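Local coordinates for protein mitochondrial enolase superfamily member 1 (Homo sapiens, PDB 4A35) that catalyses the magnesium-dependent dehydration of L-fuconate to 2-keto-3-deoxy-L-fuconate, a step in the breakdown of L-fucose, at residues G87-F92 and D125-Q130; V119-W124 and P413-E418. All blocks are in the same frame, centred on the assembly; numbering follows the deposited sequence.

Contact 1 (G87-F92 and D125-Q130); sequences GDFRGF and DLWAKQ
Phe-89, in the first turn of helix 89-97, and Trp-127, near the end of helix 110-131, carry this contact between them, each reaching out from its own helix. The meeting is made by one bond of each ring: CD2 of Phe-89 lies 3.7 Å from CZ3 of Trp-127, and CE2 of Phe-89 comes equally close to Trp-127 CE3. CZ3 arrives at the edge of the phenyl ring, near its plane, while the two planes are inclined by 49° with centroids 5.8 Å apart, an oblique pairing that is neither a stack nor a T. CG of Trp-127 points opposite the backbone N (chi1 -178°), which carries the benzo half of the indole toward helix 89-97; its NE1 is hydrogen-bonded to Glu-131. An off-staggered first torsion, -137°, places the Phe-89 ring against both Trp-127 and Trp-124, with which it stacks, and it packs on Leu-120 and Val-123. A smaller residue such as alanine at Phe-89 would probably leave CE3 and CZ3 of Trp-127 without their phenyl contact and open a gap beside Trp-124. Just before Phe-89, Asp-88 N-caps the helix: Gly-91 N donates to Asp-88 OD1 at 3.0 Å, approaching from above the carboxylate plane. Trp-127 is further enclosed by Val-86, Leu-138 and Met-142. The buried aromatic pair joins helix 89-97 to helix 110-131 within the N-terminal capping domain of the mandelate racemase/muconate lactonizing enzyme fold, away from the catalytic site.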
loop_
_atom_site.group_PDB
_atom_site.type_symbol
_atom_site.label_atom_id
_atom_site.label_comp_id
_atom_site.label_asym_id
_atom_site.label_seq_id
_atom_site.Cartn_x
_atom_site.Cartn_y
_atom_site.Cartn_z
ATOM N N GLY A 87 2.428 13.209 -24.895
ATOM C CA GLY A 87 2.947 14.574 -24.924
ATOM C C GLY A 87 3.120 15.187 -23.542
ATOM O O GLY A 87 3.859 16.163 -23.385
ATOM N N ASP A 88 2.419 14.646 -22.525
ATOM C CA ASP A 88 2.552 15.089 -21.115
ATOM C C ASP A 88 2.293 13.857 -20.285
ATOM O O ASP A 88 1.246 13.741 -19.622
ATOM C CB ASP A 88 1.604 16.256 -20.751
ATOM C CG ASP A 88 1.730 16.719 -19.296
ATOM O OD1 ASP A 88 2.750 16.358 -18.632
ATOM O OD2 ASP A 88 0.823 17.423 -18.823
ATOM N N PHE A 89 3.237 12.896 -20.364
ATOM C CA PHE A 89 3.041 11.602 -19.733
ATOM C C PHE A 89 3.093 11.760 -18.217
ATOM O O PHE A 89 2.304 11.117 -17.519
ATOM C CB PHE A 89 4.023 10.570 -20.274
ATOM C CG PHE A 89 3.417 9.206 -20.571
ATOM C CD1 PHE A 89 2.349 8.713 -19.807
ATOM C CD2 PHE A 89 3.911 8.419 -21.608
ATOM C CE1 PHE A 89 1.796 7.441 -20.068
ATOM C CE2 PHE A 89 3.383 7.133 -21.852
ATOM C CZ PHE A 89 2.330 6.654 -21.070
ATOM N N ARG A 90 3.902 12.704 -17.718
ATOM C CA ARG A 90 3.944 13.045 -16.283
ATOM C C ARG A 90 2.546 13.472 -15.773
ATOM O O ARG A 90 2.096 12.984 -14.738
ATOM C CB ARG A 90 4.946 14.189 -16.035
ATOM C CG ARG A 90 4.907 14.702 -14.599
ATOM C CD ARG A 90 5.805 15.876 -14.449
ATOM N NE ARG A 90 7.172 15.504 -14.804
ATOM C CZ ARG A 90 8.122 16.359 -15.152
ATOM N NH1 ARG A 90 7.883 17.672 -15.146
ATOM N NH2 ARG A 90 9.326 15.920 -15.477
ATOM N N GLY A 91 1.884 14.372 -16.510
ATOM C CA GLY A 91 0.539 14.857 -16.195
ATOM C C GLY A 91 -0.477 13.735 -16.132
ATOM O O GLY A 91 -1.263 13.645 -15.177
ATOM N N PHE A 92 -0.443 12.837 -17.147
ATOM C CA PHE A 92 -1.372 11.678 -17.190
ATOM C C PHE A 92 -1.102 10.717 -16.013
ATOM O O PHE A 92 -2.045 10.251 -15.333
ATOM C CB PHE A 92 -1.236 10.953 -18.530
ATOM C CG PHE A 92 -2.202 9.808 -18.685
ATOM C CD1 PHE A 92 -3.571 10.046 -18.824
ATOM C CD2 PHE A 92 -1.753 8.495 -18.665
ATOM C CE1 PHE A 92 -4.457 8.997 -19.022
ATOM C CE2 PHE A 92 -2.653 7.431 -18.854
ATOM C CZ PHE A 92 -4.000 7.695 -19.013
ATOM N N ASP A 125 2.405 -0.002 -24.587
ATOM C CA ASP A 125 2.337 -0.999 -25.683
ATOM C C ASP A 125 1.809 -0.354 -26.955
ATOM O O ASP A 125 2.454 -0.437 -28.017
ATOM C CB ASP A 125 1.464 -2.198 -25.279
ATOM C CG ASP A 125 1.398 -3.282 -26.364
ATOM O OD1 ASP A 125 2.495 -3.787 -26.784
ATOM O OD2 ASP A 125 0.267 -3.663 -26.747
ATOM N N LEU A 126 0.713 0.397 -26.817
ATOM C CA LEU A 126 0.097 1.089 -27.936
ATOM C C LEU A 126 1.053 2.103 -28.584
ATOM O O LEU A 126 1.214 2.114 -29.821
ATOM C CB LEU A 126 -1.175 1.785 -27.432
ATOM C CG LEU A 126 -1.952 2.627 -28.455
ATOM C CD1 LEU A 126 -2.350 1.798 -29.719
ATOM C CD2 LEU A 126 -3.197 3.251 -27.783
ATOM N N TRP A 127 1.681 2.941 -27.771
ATOM C CA TRP A 127 2.609 3.963 -28.243
ATOM C C TRP A 127 3.777 3.300 -29.009
ATOM O O TRP A 127 4.065 3.677 -30.157
ATOM C CB TRP A 127 3.123 4.791 -27.020
ATOM C CG TRP A 127 4.048 5.919 -27.370
ATOM C CD1 TRP A 127 4.229 6.486 -28.601
ATOM C CD2 TRP A 127 4.919 6.623 -26.472
ATOM N NE1 TRP A 127 5.163 7.487 -28.529
ATOM C CE2 TRP A 127 5.550 7.641 -27.222
ATOM C CE3 TRP A 127 5.118 6.587 -25.082
ATOM C CZ2 TRP A 127 6.483 8.524 -26.652
ATOM C CZ3 TRP A 127 6.011 7.488 -24.514
ATOM C CH2 TRP A 127 6.664 8.455 -25.291
ATOM N N ALA A 128 4.413 2.282 -28.398
ATOM C CA ALA A 128 5.568 1.589 -29.021
ATOM C C ALA A 128 5.138 0.930 -30.341
ATOM O O ALA A 128 5.815 1.085 -31.350
ATOM C CB ALA A 128 6.153 0.561 -28.065
ATOM N N LYS A 129 3.955 0.325 -30.370
ATOM C CA LYS A 129 3.443 -0.267 -31.621
ATOM C C LYS A 129 3.183 0.794 -32.700
ATOM O O LYS A 129 3.526 0.549 -33.868
ATOM C CB LYS A 129 2.145 -1.067 -31.378
ATOM C CG LYS A 129 2.330 -2.404 -30.642
ATOM C CD LYS A 129 0.949 -3.004 -30.308
ATOM C CE LYS A 129 1.104 -4.456 -29.873
ATOM N NZ LYS A 129 -0.138 -4.963 -29.204
ATOM N N GLN A 130 2.557 1.952 -32.341
ATOM C CA GLN A 130 2.302 3.000 -33.351
ATOM C C GLN A 130 3.633 3.565 -33.904
ATOM O O GLN A 130 3.692 3.965 -35.079
ATOM C CB GLN A 130 1.444 4.132 -32.803
ATOM C CG GLN A 130 -0.009 3.733 -32.534
ATOM C CD GLN A 130 -0.878 4.959 -32.408
ATOM O OE1 GLN A 130 -0.388 6.089 -32.305
ATOM N NE2 GLN A 130 -2.192 4.775 -32.409
#

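Contact 2 (V119-W124 and P413-E418); sequences VLNAVW and PGYSTE
Tyr-415 sets the CD2-CE2 side of its ring against Asn-121 on helix 110-131, with CE2 3.4 Å from Asn-121 OD1. The amide oxygen comes in at the ring edge, near its plane, and the amide itself stands almost upright to the ring, the two planes being 78° apart. The backbone O of Asn-121 also lies at this edge, 3.9 Å from Tyr-415 CD2, so two carbonyl oxygens face ring C-H groups. Tyr-415 gets there with CG anti to the backbone N (chi1 -162°), which sends the ring out from the loop alongside the helix. A water ties the polar ends together: it donates to Asn-121 OD1 at 2.8 Å and accepts from Tyr-415 OH at 2.7 Å. Asn-121 OD1 is also bonded to Ser-335 OG and its ND2 to Ile-55 O, which together fix which way round the buried amide sits. One turn along, CB of Trp-124 lies a loose 4.3 Å from Tyr-415 CD2, and Thr-417 CG2 is 4.4 Å from Asn-121 CB; the polar ends of both turn to other partners, Trp-124 NE1 to Asn-337 and the Thr-417 hydroxyl to Cys-53 O. Leu-365 and Leu-369 of helix 362-377 also pack on Tyr-415, and His-368 meets its ring edge-to-face. A capping-domain helix thus joins a late loop of the barrel domain at the interdomain interface typical of the enolase superfamily, the Tyr-415 side chain about 11 Å from that of Ala-357, a probable substrate-binding residue.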
loop_
_atom_site.group_PDB
_atom_site.type_symbol
_atom_site.label_atom_id
_atom_site.label_comp_id
_atom_site.label_asym_id
_atom_site.label_seq_id
_atom_site.Cartn_x
_atom_site.Cartn_y
_atom_site.Cartn_z
ATOM N N VAL A 119 -3.133 -0.304 -16.808
ATOM C CA VAL A 119 -3.612 0.720 -17.759
ATOM C C VAL A 119 -2.405 1.357 -18.454
ATOM O O VAL A 119 -2.370 1.447 -19.704
ATOM C CB VAL A 119 -4.503 1.762 -17.031
ATOM C CG1 VAL A 119 -4.766 2.988 -17.897
ATOM C CG2 VAL A 119 -5.832 1.120 -16.568
ATOM N N LEU A 120 -1.436 1.835 -17.643
ATOM C CA LEU A 120 -0.219 2.469 -18.217
ATOM C C LEU A 120 0.574 1.493 -19.129
ATOM O O LEU A 120 1.080 1.932 -20.192
ATOM C CB LEU A 120 0.665 3.008 -17.085
ATOM C CG LEU A 120 0.195 4.316 -16.420
ATOM C CD1 LEU A 120 1.077 4.694 -15.196
ATOM C CD2 LEU A 120 0.220 5.488 -17.422
ATOM N N ASN A 121 0.656 0.177 -18.777
ATOM C CA ASN A 121 1.307 -0.828 -19.621
ATOM C C ASN A 121 0.644 -0.886 -20.993
ATOM O O ASN A 121 1.344 -1.021 -21.975
ATOM C CB ASN A 121 1.326 -2.246 -18.979
ATOM C CG ASN A 121 2.335 -2.340 -17.820
ATOM O OD1 ASN A 121 3.244 -1.510 -17.702
ATOM N ND2 ASN A 121 2.231 -3.361 -16.963
ATOM N N ALA A 122 -0.729 -0.831 -21.048
ATOM C CA ALA A 122 -1.460 -0.857 -22.308
ATOM C C ALA A 122 -1.144 0.427 -23.150
ATOM O O ALA A 122 -0.971 0.357 -24.367
ATOM C CB ALA A 122 -2.970 -1.009 -22.029
ATOM N N VAL A 123 -0.960 1.578 -22.491
ATOM C CA VAL A 123 -0.646 2.813 -23.231
ATOM C C VAL A 123 0.789 2.738 -23.819
ATOM O O VAL A 123 0.993 3.092 -24.978
ATOM C CB VAL A 123 -0.850 4.073 -22.325
ATOM C CG1 VAL A 123 -0.385 5.345 -23.028
ATOM C CG2 VAL A 123 -2.328 4.222 -21.900
ATOM N N TRP A 124 1.775 2.251 -23.023
ATOM C CA TRP A 124 3.181 2.082 -23.515
ATOM C C TRP A 124 3.199 1.083 -24.681
ATOM O O TRP A 124 3.861 1.330 -25.686
ATOM C CB TRP A 124 4.095 1.619 -22.381
ATOM C CG TRP A 124 4.519 2.769 -21.515
ATOM C CD1 TRP A 124 3.944 3.179 -20.339
ATOM C CD2 TRP A 124 5.546 3.716 -21.814
ATOM N NE1 TRP A 124 4.533 4.346 -19.908
ATOM C CE2 TRP A 124 5.590 4.640 -20.741
ATOM C CE3 TRP A 124 6.507 3.818 -22.848
ATOM C CZ2 TRP A 124 6.510 5.694 -20.700
ATOM C CZ3 TRP A 124 7.473 4.824 -22.768
ATOM C CH2 TRP A 124 7.467 5.747 -21.705
ATOM N N PRO A 413 7.361 -4.595 -32.707
ATOM C CA PRO A 413 6.832 -3.395 -32.019
ATOM C C PRO A 413 5.982 -3.745 -30.764
ATOM O O PRO A 413 5.273 -4.782 -30.735
ATOM C CB PRO A 413 5.950 -2.733 -33.095
ATOM C CG PRO A 413 6.523 -3.235 -34.429
ATOM C CD PRO A 413 6.923 -4.658 -34.130
ATOM N N GLY A 414 6.040 -2.878 -29.757
ATOM C CA GLY A 414 5.235 -3.041 -28.541
ATOM C C GLY A 414 5.994 -3.439 -27.292
ATOM O O GLY A 414 7.240 -3.461 -27.280
ATOM N N TYR A 415 5.223 -3.692 -26.195
ATOM C CA TYR A 415 5.810 -3.976 -24.879
ATOM C C TYR A 415 5.800 -5.512 -24.580
ATOM O O TYR A 415 6.029 -5.921 -23.438
ATOM C CB TYR A 415 5.001 -3.181 -23.831
ATOM C CG TYR A 415 5.651 -2.965 -22.483
ATOM C CD1 TYR A 415 7.005 -3.271 -22.273
ATOM C CD2 TYR A 415 4.928 -2.437 -21.421
ATOM C CE1 TYR A 415 7.584 -3.146 -21.018
ATOM C CE2 TYR A 415 5.516 -2.245 -20.171
ATOM C CZ TYR A 415 6.827 -2.676 -19.959
ATOM O OH TYR A 415 7.441 -2.465 -18.752
ATOM N N SER A 416 5.504 -6.358 -25.631
ATOM C CA SER A 416 5.399 -7.846 -25.475
ATOM C C SER A 416 4.293 -8.227 -24.456
ATOM O O SER A 416 4.353 -9.314 -23.857
ATOM C CB SER A 416 6.713 -8.471 -24.994
ATOM O OG SER A 416 7.799 -8.058 -25.798
ATOM N N THR A 417 3.330 -7.326 -24.243
ATOM C CA THR A 417 2.195 -7.528 -23.299
ATOM C C THR A 417 1.058 -8.357 -23.945
ATOM O O THR A 417 0.179 -8.862 -23.244
ATOM C CB THR A 417 1.584 -6.149 -22.923
ATOM O OG1 THR A 417 1.502 -5.424 -24.151
ATOM C CG2 THR A 417 2.437 -5.346 -21.934
ATOM N N GLU A 418 0.998 -8.367 -25.288
ATOM C CA GLU A 418 -0.119 -8.969 -25.987
ATOM C C GLU A 418 -0.273 -10.477 -25.725
ATOM O O GLU A 418 0.679 -11.243 -25.877
ATOM C CB GLU A 418 -0.034 -8.717 -27.499
ATOM C CG GLU A 418 -1.307 -9.143 -28.216
ATOM C CD GLU A 418 -1.407 -8.528 -29.591
ATOM O OE1 GLU A 418 -0.556 -7.671 -29.936
ATOM O OE2 GLU A 418 -2.279 -8.984 -30.356
HETATM O O HOH W 1 5.835 -1.684 -16.786
#

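Both contacts are buried and both use helix 110-131, contact 2 near its middle and contact 1 toward its end, with centres about 10 Å apart. Contact 1 stays inside the N-terminal capping domain and is purely apolar across its segments. Contact 2 lies nearer the centre of the chain, joins that domain to the loop before helix 421-427, and mixes ring packing with a bridging water. Trp-124 belongs to both surroundings. Polar links also run directly between them: Tyr-415 N lies 2.8 Å from Asp-125 OD1, a probable hydrogen bond, and Lys-129 NZ forms salt bridges with Asp-125 on its own helix and Glu-418 on the loop.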